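Local coordinates for protein D-hydantoinase (Ralstonia pickettii, PDB 1NFG) that probably catalyses the stereospecific hydrolysis of the cyclic amide bond in D-hydantoin derivatives, using two zinc ions per subunit, at residues C92-G97 with V125-D130; L208-R213 with T286-A291; R343-Y348 with G422-V427. One frame throughout, in Å; residues are numbered along the deposited sequence.

Contact 1: C92-G97 with V125-D130; sequences CQQDRG and VLDPTD
Q94 reaches straight into the 125-130 loop and grips its backbone with both ends of the side-chain amide. With CG anti to the backbone N (chi1 161°) and the chain extended beyond it, Q94 OE1 arrives where two successive N-H groups converge. Q94 OE1 accepts from L126 N at 2.9 Å, the N-H meeting the carbonyl almost end-on (C=O...N 164°), and takes a second, weak bond from D127 N. Q94 NE2 adds a weak bond to D127 O, 3.5 Å long, and is also bonded to H98 O just beyond the segment, which leaves little freedom for the amide to flip.

D127 answers in the other direction. Its side chain crosses that of Q94 at about a right angle, the amide and carboxylate planes 43° apart, and D127 OD2 receives G97 N at 2.7 Å from above the carboxylate plane. G97 has a positive phi, a backbone shape common for glycine.

Between these polar grips lies L126, whose CD1 rests 3.4 Å from Q94 O and whose CD2 meets Q93 CG at 4.0 Å, the Q93 and L126 side chains crossing nearly perpendicularly.

The contact joins the loops that follow two neighbouring parallel strands, 85-93 and 118-124, at the C-terminal ends of the TIM-barrel strands, the side that carries the active site in this fold; the side chain of Q93 is about 7 Å from that of the zinc ligand H59. Helix 100-111 packs on C92, Q93 and Q94, while V132 of helix 130-135 covers Q94 and V125.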
loop_
_atom_site.group_PDB
_atom_site.type_symbol
_atom_site.label_atom_id
_atom_site.label_comp_id
_atom_site.label_asym_id
_atom_site.label_seq_id
_atom_site.Cartn_x
_atom_site.Cartn_y
_atom_site.Cartn_z
ATOM N N CYS A 92 7.482 1.352 -35.722
ATOM C CA CYS A 92 7.356 0.647 -36.989
ATOM C C CYS A 92 6.273 -0.403 -36.768
ATOM O O CYS A 92 6.440 -1.321 -35.959
ATOM C CB CYS A 92 8.688 -0.020 -37.347
ATOM S SG CYS A 92 8.640 -1.093 -38.803
ATOM N N GLN A 93 5.166 -0.267 -37.490
ATOM C CA GLN A 93 4.040 -1.181 -37.326
ATOM C C GLN A 93 3.924 -2.334 -38.319
ATOM O O GLN A 93 3.859 -2.125 -39.530
ATOM C CB GLN A 93 2.735 -0.383 -37.339
ATOM C CG GLN A 93 1.539 -1.194 -36.886
ATOM C CD GLN A 93 0.285 -0.360 -36.778
ATOM O OE1 GLN A 93 -0.250 0.108 -37.782
ATOM N NE2 GLN A 93 -0.189 -0.159 -35.553
ATOM N N GLN A 94 3.881 -3.555 -37.793
ATOM C CA GLN A 94 3.735 -4.745 -38.627
ATOM C C GLN A 94 2.323 -4.784 -39.200
ATOM O O GLN A 94 1.389 -4.240 -38.612
ATOM C CB GLN A 94 3.975 -6.012 -37.798
ATOM C CG GLN A 94 3.426 -7.291 -38.413
ATOM C CD GLN A 94 3.441 -8.457 -37.437
ATOM O OE1 GLN A 94 3.038 -8.314 -36.284
ATOM N NE2 GLN A 94 3.894 -9.620 -37.895
ATOM N N ASP A 95 2.176 -5.411 -40.360
ATOM C CA ASP A 95 0.873 -5.549 -40.999
ATOM C C ASP A 95 0.463 -6.996 -40.801
ATOM O O ASP A 95 1.278 -7.900 -40.971
ATOM C CB ASP A 95 0.972 -5.229 -42.485
ATOM C CG ASP A 95 1.235 -3.764 -42.743
ATOM O OD1 ASP A 95 0.352 -2.941 -42.423
ATOM O OD2 ASP A 95 2.326 -3.433 -43.259
ATOM N N ARG A 96 -0.790 -7.222 -40.425
ATOM C CA ARG A 96 -1.256 -8.586 -40.200
ATOM C C ARG A 96 -0.979 -9.477 -41.411
ATOM O O ARG A 96 -1.283 -9.119 -42.548
ATOM C CB ARG A 96 -2.749 -8.584 -39.878
ATOM C CG ARG A 96 -3.330 -9.960 -39.594
ATOM C CD ARG A 96 -4.842 -9.866 -39.527
ATOM N NE ARG A 96 -5.334 -8.910 -40.523
ATOM C CZ ARG A 96 -6.617 -8.649 -40.769
ATOM N NH1 ARG A 96 -7.575 -9.278 -40.093
ATOM N NH2 ARG A 96 -6.943 -7.744 -41.687
ATOM N N GLY A 97 -0.383 -10.632 -41.162
ATOM C CA GLY A 97 -0.090 -11.541 -42.251
ATOM C C GLY A 97 1.259 -11.319 -42.906
ATOM O O GLY A 97 1.683 -12.119 -43.742
ATOM N N VAL A 125 4.613 -5.662 -32.679
ATOM C CA VAL A 125 4.257 -7.021 -33.047
ATOM C C VAL A 125 2.765 -7.232 -32.776
ATOM O O VAL A 125 2.359 -7.393 -31.628
ATOM C CB VAL A 125 5.056 -8.033 -32.226
ATOM C CG1 VAL A 125 4.681 -9.447 -32.627
ATOM C CG2 VAL A 125 6.532 -7.794 -32.423
ATOM N N LEU A 126 1.951 -7.212 -33.826
ATOM C CA LEU A 126 0.518 -7.417 -33.663
ATOM C C LEU A 126 -0.004 -8.697 -34.338
ATOM O O LEU A 126 -1.213 -8.923 -34.404
ATOM C CB LEU A 126 -0.250 -6.189 -34.163
ATOM C CG LEU A 126 0.144 -5.551 -35.493
ATOM C CD1 LEU A 126 -0.109 -6.511 -36.652
ATOM C CD2 LEU A 126 -0.657 -4.272 -35.672
ATOM N N ASP A 127 0.907 -9.534 -34.824
ATOM C CA ASP A 127 0.540 -10.791 -35.469
ATOM C C ASP A 127 1.655 -11.775 -35.136
ATOM O O ASP A 127 2.463 -12.143 -35.991
ATOM C CB ASP A 127 0.409 -10.599 -36.985
ATOM C CG ASP A 127 -0.049 -11.862 -37.698
ATOM O OD1 ASP A 127 -0.748 -12.684 -37.068
ATOM O OD2 ASP A 127 0.277 -12.032 -38.894
ATOM N N PRO A 128 1.693 -12.223 -33.870
ATOM C CA PRO A 128 2.645 -13.152 -33.251
ATOM C C PRO A 128 2.801 -14.532 -33.865
ATOM O O PRO A 128 2.677 -15.539 -33.168
ATOM C CB PRO A 128 2.155 -13.225 -31.814
ATOM C CG PRO A 128 0.697 -13.139 -31.986
ATOM C CD PRO A 128 0.546 -12.004 -32.969
ATOM N N THR A 129 3.091 -14.581 -35.159
ATOM C CA THR A 129 3.280 -15.856 -35.839
ATOM C C THR A 129 4.558 -16.496 -35.332
ATOM O O THR A 129 5.463 -15.801 -34.878
ATOM C CB THR A 129 3.407 -15.661 -37.351
ATOM O OG1 THR A 129 2.154 -15.205 -37.873
ATOM C CG2 THR A 129 3.802 -16.963 -38.030
ATOM N N ASP A 130 4.634 -17.820 -35.398
ATOM C CA ASP A 130 5.834 -18.516 -34.958
ATOM C C ASP A 130 7.053 -17.899 -35.632
ATOM O O ASP A 130 8.062 -17.619 -34.982
ATOM C CB ASP A 130 5.746 -19.999 -35.311
ATOM C CG ASP A 130 4.914 -20.784 -34.320
ATOM O OD1 ASP A 130 3.874 -20.261 -33.875
ATOM O OD2 ASP A 130 5.297 -21.928 -33.992
#

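Contact 2: L208-R213 with T286-A291; sequences LSRPPR and TPPARA
Close to the dinuclear zinc site of this TIM-barrel amidohydrolase, the loop carrying T286, by similarity a substrate-binding residue, packs against the turn that leads into helix 212-229. R290 NH1 gives a 3.3 Å bond to R210 O; the acceptor lies at the guanidinium edge, and the donor meets a lone pair in the carbonyl plane. A water reinforces the link, donating to R210 O at 2.9 Å and accepting from R290 NH2, so R290 reaches the carbonyl directly through NH1 and by way of the water from NH2. P212 lies over a face of the same guanidinium, its CA 3.6 Å above the plane. A salt bridge from R290 NH2 to E215 and a bond from NE to T239 further fix its rotation.

R210 crosses T286 at about a right angle, with T286 CG2 3.7 Å from R210 NH2. Having CG2 anti to the backbone N turns this methyl toward the arginine, while T286 OG1 bonds N335 OD1; R210 NH2 pairs with E183.

P288 sets its CD 3.5 Å from R210 O and touches A207 of helix 204-208. P211 rests on L191 of helix 185-197 and on I228 of a second subunit, and P212 leans on E242 of helix 241-253.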
loop_
_atom_site.group_PDB
_atom_site.type_symbol
_atom_site.label_atom_id
_atom_site.label_comp_id
_atom_site.label_asym_id
_atom_site.label_seq_id
_atom_site.Cartn_x
_atom_site.Cartn_y
_atom_site.Cartn_z
ATOM N N LEU A 208 -14.966 7.738 -20.330
ATOM C CA LEU A 208 -15.723 6.935 -19.380
ATOM C C LEU A 208 -15.711 5.447 -19.732
ATOM O O LEU A 208 -15.804 4.596 -18.842
ATOM C CB LEU A 208 -17.162 7.441 -19.299
ATOM C CG LEU A 208 -17.289 8.937 -18.983
ATOM C CD1 LEU A 208 -18.755 9.335 -18.945
ATOM C CD2 LEU A 208 -16.616 9.247 -17.655
ATOM N N SER A 209 -15.583 5.129 -21.018
ATOM C CA SER A 209 -15.573 3.734 -21.441
ATOM C C SER A 209 -14.262 3.039 -21.100
ATOM O O SER A 209 -14.150 1.815 -21.201
ATOM C CB SER A 209 -15.859 3.616 -22.948
ATOM O OG SER A 209 -14.850 4.220 -23.740
ATOM N N ARG A 210 -13.263 3.820 -20.706
ATOM C CA ARG A 210 -11.979 3.250 -20.330
ATOM C C ARG A 210 -11.348 4.027 -19.179
ATOM O O ARG A 210 -10.334 4.711 -19.332
ATOM C CB ARG A 210 -11.044 3.166 -21.550
ATOM C CG ARG A 210 -11.071 4.353 -22.484
ATOM C CD ARG A 210 -10.795 3.928 -23.926
ATOM N NE ARG A 210 -9.613 3.078 -24.065
ATOM C CZ ARG A 210 -9.495 2.122 -24.986
ATOM N NH1 ARG A 210 -10.484 1.898 -25.839
ATOM N NH2 ARG A 210 -8.401 1.381 -25.053
ATOM N N PRO A 211 -11.954 3.906 -17.989
ATOM C CA PRO A 211 -11.525 4.562 -16.754
ATOM C C PRO A 211 -10.206 3.999 -16.232
ATOM O O PRO A 211 -9.762 2.926 -16.651
ATOM C CB PRO A 211 -12.688 4.284 -15.811
ATOM C CG PRO A 211 -13.084 2.906 -16.217
ATOM C CD PRO A 211 -13.089 3.002 -17.724
ATOM N N PRO A 212 -9.575 4.714 -15.293
ATOM C CA PRO A 212 -8.300 4.331 -14.680
ATOM C C PRO A 212 -8.118 2.849 -14.376
ATOM O O PRO A 212 -7.030 2.305 -14.569
ATOM C CB PRO A 212 -8.263 5.186 -13.425
ATOM C CG PRO A 212 -8.901 6.456 -13.894
ATOM C CD PRO A 212 -10.093 5.955 -14.684
ATOM N N ARG A 213 -9.168 2.186 -13.903
ATOM C CA ARG A 213 -9.049 0.773 -13.565
ATOM C C ARG A 213 -8.632 -0.057 -14.771
ATOM O O ARG A 213 -7.848 -0.999 -14.643
ATOM C CB ARG A 213 -10.367 0.236 -13.026
ATOM C CG ARG A 213 -10.203 -1.036 -12.222
ATOM C CD ARG A 213 -9.745 -0.672 -10.832
ATOM N NE ARG A 213 -8.339 -0.959 -10.576
ATOM C CZ ARG A 213 -7.601 -0.269 -9.713
ATOM N NH1 ARG A 213 -8.138 0.746 -9.046
ATOM N NH2 ARG A 213 -6.340 -0.609 -9.493
ATOM N N THR A 286 -5.692 7.879 -26.372
ATOM C CA THR A 286 -5.692 6.770 -25.436
ATOM C C THR A 286 -4.339 6.492 -24.788
ATOM O O THR A 286 -3.310 6.526 -25.458
ATOM C CB THR A 286 -6.173 5.497 -26.163
ATOM O OG1 THR A 286 -7.512 5.700 -26.632
ATOM C CG2 THR A 286 -6.125 4.286 -25.244
ATOM N N PRO A 287 -4.327 6.212 -23.469
ATOM C CA PRO A 287 -5.512 6.163 -22.606
ATOM C C PRO A 287 -6.184 7.528 -22.533
ATOM O O PRO A 287 -5.610 8.533 -22.954
ATOM C CB PRO A 287 -4.940 5.703 -21.275
ATOM C CG PRO A 287 -3.868 4.758 -21.702
ATOM C CD PRO A 287 -3.189 5.545 -22.809
ATOM N N PRO A 288 -7.408 7.586 -21.990
ATOM C CA PRO A 288 -8.147 8.849 -21.884
ATOM C C PRO A 288 -7.503 9.891 -20.982
ATOM O O PRO A 288 -6.760 9.558 -20.059
ATOM C CB PRO A 288 -9.509 8.415 -21.328
ATOM C CG PRO A 288 -9.586 6.962 -21.629
ATOM C CD PRO A 288 -8.185 6.486 -21.399
ATOM N N ALA A 289 -7.811 11.157 -21.253
ATOM C CA ALA A 289 -7.317 12.255 -20.438
ATOM C C ALA A 289 -7.894 12.017 -19.044
ATOM O O ALA A 289 -9.063 11.650 -18.905
ATOM C CB ALA A 289 -7.814 13.572 -20.987
ATOM N N ARG A 290 -7.083 12.231 -18.016
ATOM C CA ARG A 290 -7.526 12.012 -16.648
ATOM C C ARG A 290 -8.017 13.269 -15.927
ATOM O O ARG A 290 -8.806 14.037 -16.475
ATOM C CB ARG A 290 -6.396 11.355 -15.865
ATOM C CG ARG A 290 -5.883 10.076 -16.513
ATOM C CD ARG A 290 -7.028 9.131 -16.842
ATOM N NE ARG A 290 -6.551 7.797 -17.190
ATOM C CZ ARG A 290 -7.335 6.812 -17.618
ATOM N NH1 ARG A 290 -8.642 7.009 -17.756
ATOM N NH2 ARG A 290 -6.812 5.628 -17.906
ATOM N N ALA A 291 -7.561 13.473 -14.693
ATOM C CA ALA A 291 -7.970 14.641 -13.917
ATOM C C ALA A 291 -6.761 15.434 -13.436
ATOM O O ALA A 291 -5.629 14.944 -13.496
ATOM C CB ALA A 291 -8.804 14.205 -12.733
HETATM O O HOH W 1 -7.821 3.299 -19.555
#

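Contact 3: R343-Y348 with G422-V427; sequences RLMMVY and GVPKTV
Helix 343-348 and strand 422-427 run nearly antiparallel, at 152° between their directions, with axes 8.2 Å apart at closest approach. A helix of the TIM-barrel region, in the chain that follows barrel strand 310-311, packs here on a strand of the small β-sandwich domain that hydantoinases build from both chain ends; the antiparallel pairing of strand 419-429 with strand 390-400 is consistent with this. The contact is buried and lies away from the annotated sites.

M345 carries most of it. Its CG stands anti to the carbonyl carbon, beside the backbone N (chi1 -75°), and the chain runs out to the side chains of V423 and P424. M345 CG touches P424 CD at 3.5 Å, the two side chains crossing at about a right angle. Further out, M345 SD lies 3.8 Å from P424 CD and meets V423 CG2 obliquely at 4.1 Å; V423 directs its CB away from the helix, and this one branch nevertheless makes the contact. M345 CG also rests 3.6 Å from G422 O, placing apolar carbon against a strand carbonyl.

One helical turn later, Y348 extends toward the start of the strand segment. G422, with a positive phi (114°), has no side chain, and the ring lies directly against its CA. Around them, W393 of strand 390-400 touches L344, Y348 and P424, and F361 of helix 358-372 meets the Y348 ring edge-to-face. Backbone hydrogen bonds between G422 and A397 and between V423 and D394 join the strand to strand 390-400. The tyrosine approaches G422 obliquely, its CE2 3.9 Å from G422 CA.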
loop_
_atom_site.group_PDB
_atom_site.type_symbol
_atom_site.label_atom_id
_atom_site.label_comp_id
_atom_site.label_asym_id
_atom_site.label_seq_id
_atom_site.Cartn_x
_atom_site.Cartn_y
_atom_site.Cartn_z
ATOM N N ARG A 343 6.119 19.388 -27.514
ATOM C CA ARG A 343 6.682 18.663 -26.377
ATOM C C ARG A 343 7.640 19.439 -25.474
ATOM O O ARG A 343 7.334 19.663 -24.306
ATOM C CB ARG A 343 7.358 17.360 -26.825
ATOM C CG ARG A 343 7.766 16.473 -25.636
ATOM C CD ARG A 343 8.434 15.164 -26.045
ATOM N NE ARG A 343 9.647 15.381 -26.827
ATOM C CZ ARG A 343 10.841 14.892 -26.510
ATOM N NH1 ARG A 343 10.985 14.153 -25.418
ATOM N NH2 ARG A 343 11.891 15.141 -27.283
ATOM N N LEU A 344 8.790 19.851 -26.000
ATOM C CA LEU A 344 9.763 20.570 -25.181
ATOM C C LEU A 344 9.221 21.827 -24.513
ATOM O O LEU A 344 9.355 21.989 -23.300
ATOM C CB LEU A 344 11.014 20.933 -25.993
ATOM C CG LEU A 344 11.953 19.829 -26.492
ATOM C CD1 LEU A 344 13.376 20.277 -26.291
ATOM C CD2 LEU A 344 11.726 18.538 -25.752
ATOM N N MET A 345 8.617 22.722 -25.284
ATOM C CA MET A 345 8.091 23.945 -24.692
ATOM C C MET A 345 7.148 23.652 -23.540
ATOM O O MET A 345 7.260 24.251 -22.470
ATOM C CB MET A 345 7.369 24.795 -25.737
ATOM C CG MET A 345 8.302 25.518 -26.701
ATOM S SD MET A 345 7.395 26.582 -27.842
ATOM C CE MET A 345 6.701 25.343 -28.957
ATOM N N MET A 346 6.224 22.722 -23.759
ATOM C CA MET A 346 5.253 22.344 -22.739
ATOM C C MET A 346 5.910 21.762 -21.485
ATOM O O MET A 346 5.573 22.144 -20.367
ATOM C CB MET A 346 4.257 21.345 -23.325
ATOM C CG MET A 346 3.340 21.947 -24.367
ATOM S SD MET A 346 2.309 23.258 -23.673
ATOM C CE MET A 346 3.236 24.602 -24.093
ATOM N N VAL A 347 6.846 20.840 -21.663
ATOM C CA VAL A 347 7.524 20.250 -20.521
ATOM C C VAL A 347 8.352 21.322 -19.821
ATOM O O VAL A 347 8.431 21.351 -18.588
ATOM C CB VAL A 347 8.447 19.089 -20.954
ATOM C CG1 VAL A 347 9.328 18.648 -19.790
ATOM C CG2 VAL A 347 7.605 17.919 -21.459
ATOM N N TYR A 348 8.956 22.210 -20.612
ATOM C CA TYR A 348 9.785 23.286 -20.076
ATOM C C TYR A 348 9.002 24.223 -19.154
ATOM O O TYR A 348 9.568 24.803 -18.225
ATOM C CB TYR A 348 10.410 24.108 -21.210
ATOM C CG TYR A 348 11.339 25.206 -20.716
ATOM C CD1 TYR A 348 12.628 24.906 -20.265
ATOM C CD2 TYR A 348 10.903 26.531 -20.634
ATOM C CE1 TYR A 348 13.458 25.895 -19.737
ATOM C CE2 TYR A 348 11.721 27.522 -20.107
ATOM C CZ TYR A 348 12.994 27.197 -19.658
ATOM O OH TYR A 348 13.788 28.166 -19.097
ATOM N N GLY A 422 9.745 30.523 -22.906
ATOM C CA GLY A 422 10.876 29.662 -23.203
ATOM C C GLY A 422 10.583 28.973 -24.522
ATOM O O GLY A 422 9.774 28.042 -24.583
ATOM N N VAL A 423 11.246 29.429 -25.579
ATOM C CA VAL A 423 11.031 28.897 -26.919
ATOM C C VAL A 423 12.313 28.447 -27.628
ATOM O O VAL A 423 13.378 29.035 -27.434
ATOM C CB VAL A 423 10.336 29.969 -27.785
ATOM C CG1 VAL A 423 10.234 29.512 -29.225
ATOM C CG2 VAL A 423 8.965 30.270 -27.219
ATOM N N PRO A 424 12.225 27.382 -28.450
ATOM C CA PRO A 424 13.396 26.884 -29.188
ATOM C C PRO A 424 13.655 27.916 -30.283
ATOM O O PRO A 424 12.713 28.352 -30.959
ATOM C CB PRO A 424 12.909 25.562 -29.786
ATOM C CG PRO A 424 11.711 25.199 -28.965
ATOM C CD PRO A 424 11.058 26.512 -28.673
ATOM N N LYS A 425 14.909 28.316 -30.472
ATOM C CA LYS A 425 15.203 29.321 -31.493
ATOM C C LYS A 425 15.925 28.802 -32.723
ATOM O O LYS A 425 15.454 28.993 -33.844
ATOM C CB LYS A 425 15.970 30.491 -30.873
ATOM C CG LYS A 425 15.052 31.463 -30.150
ATOM C CD LYS A 425 13.951 31.893 -31.091
ATOM C CE LYS A 425 13.065 32.955 -30.491
ATOM N NZ LYS A 425 12.002 33.348 -31.462
ATOM N N THR A 426 17.069 28.164 -32.530
ATOM C CA THR A 426 17.782 27.610 -33.664
ATOM C C THR A 426 18.219 26.207 -33.260
ATOM O O THR A 426 18.614 25.975 -32.111
ATOM C CB THR A 426 18.999 28.488 -34.083
ATOM O OG1 THR A 426 20.120 28.207 -33.246
ATOM C CG2 THR A 426 18.657 29.955 -33.960
ATOM N N VAL A 427 18.123 25.274 -34.207
ATOM C CA VAL A 427 18.454 23.875 -33.965
ATOM C C VAL A 427 19.530 23.322 -34.893
ATOM O O VAL A 427 19.552 23.630 -36.088
ATOM C CB VAL A 427 17.191 23.005 -34.122
ATOM C CG1 VAL A 427 17.495 21.558 -33.743
ATOM C CG2 VAL A 427 16.073 23.567 -33.265
#

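From the N terminus, contact 1 comes first, closing a short loop of 27 residues that holds helix 100-111 and strand 118-124. Contact 2 opens later and spans 72 residues, among them most of helix 212-229, all of helix 241-253 and strands 233-235 and 257-262. Contact 3 follows, bridging 73 residues that include helix 358-372 and strand 390-400. The three are strictly in series, neither nesting nor crossing. Contact 2 lies beside the zinc site and contact 1 farther out at the same barrel end, their nearest atoms about 12 Å apart, whereas contact 3, on the opposite side of the chain's centre from contact 1, ties helix 343-352 of the barrel region to strand 419-429 of the β-sandwich domain.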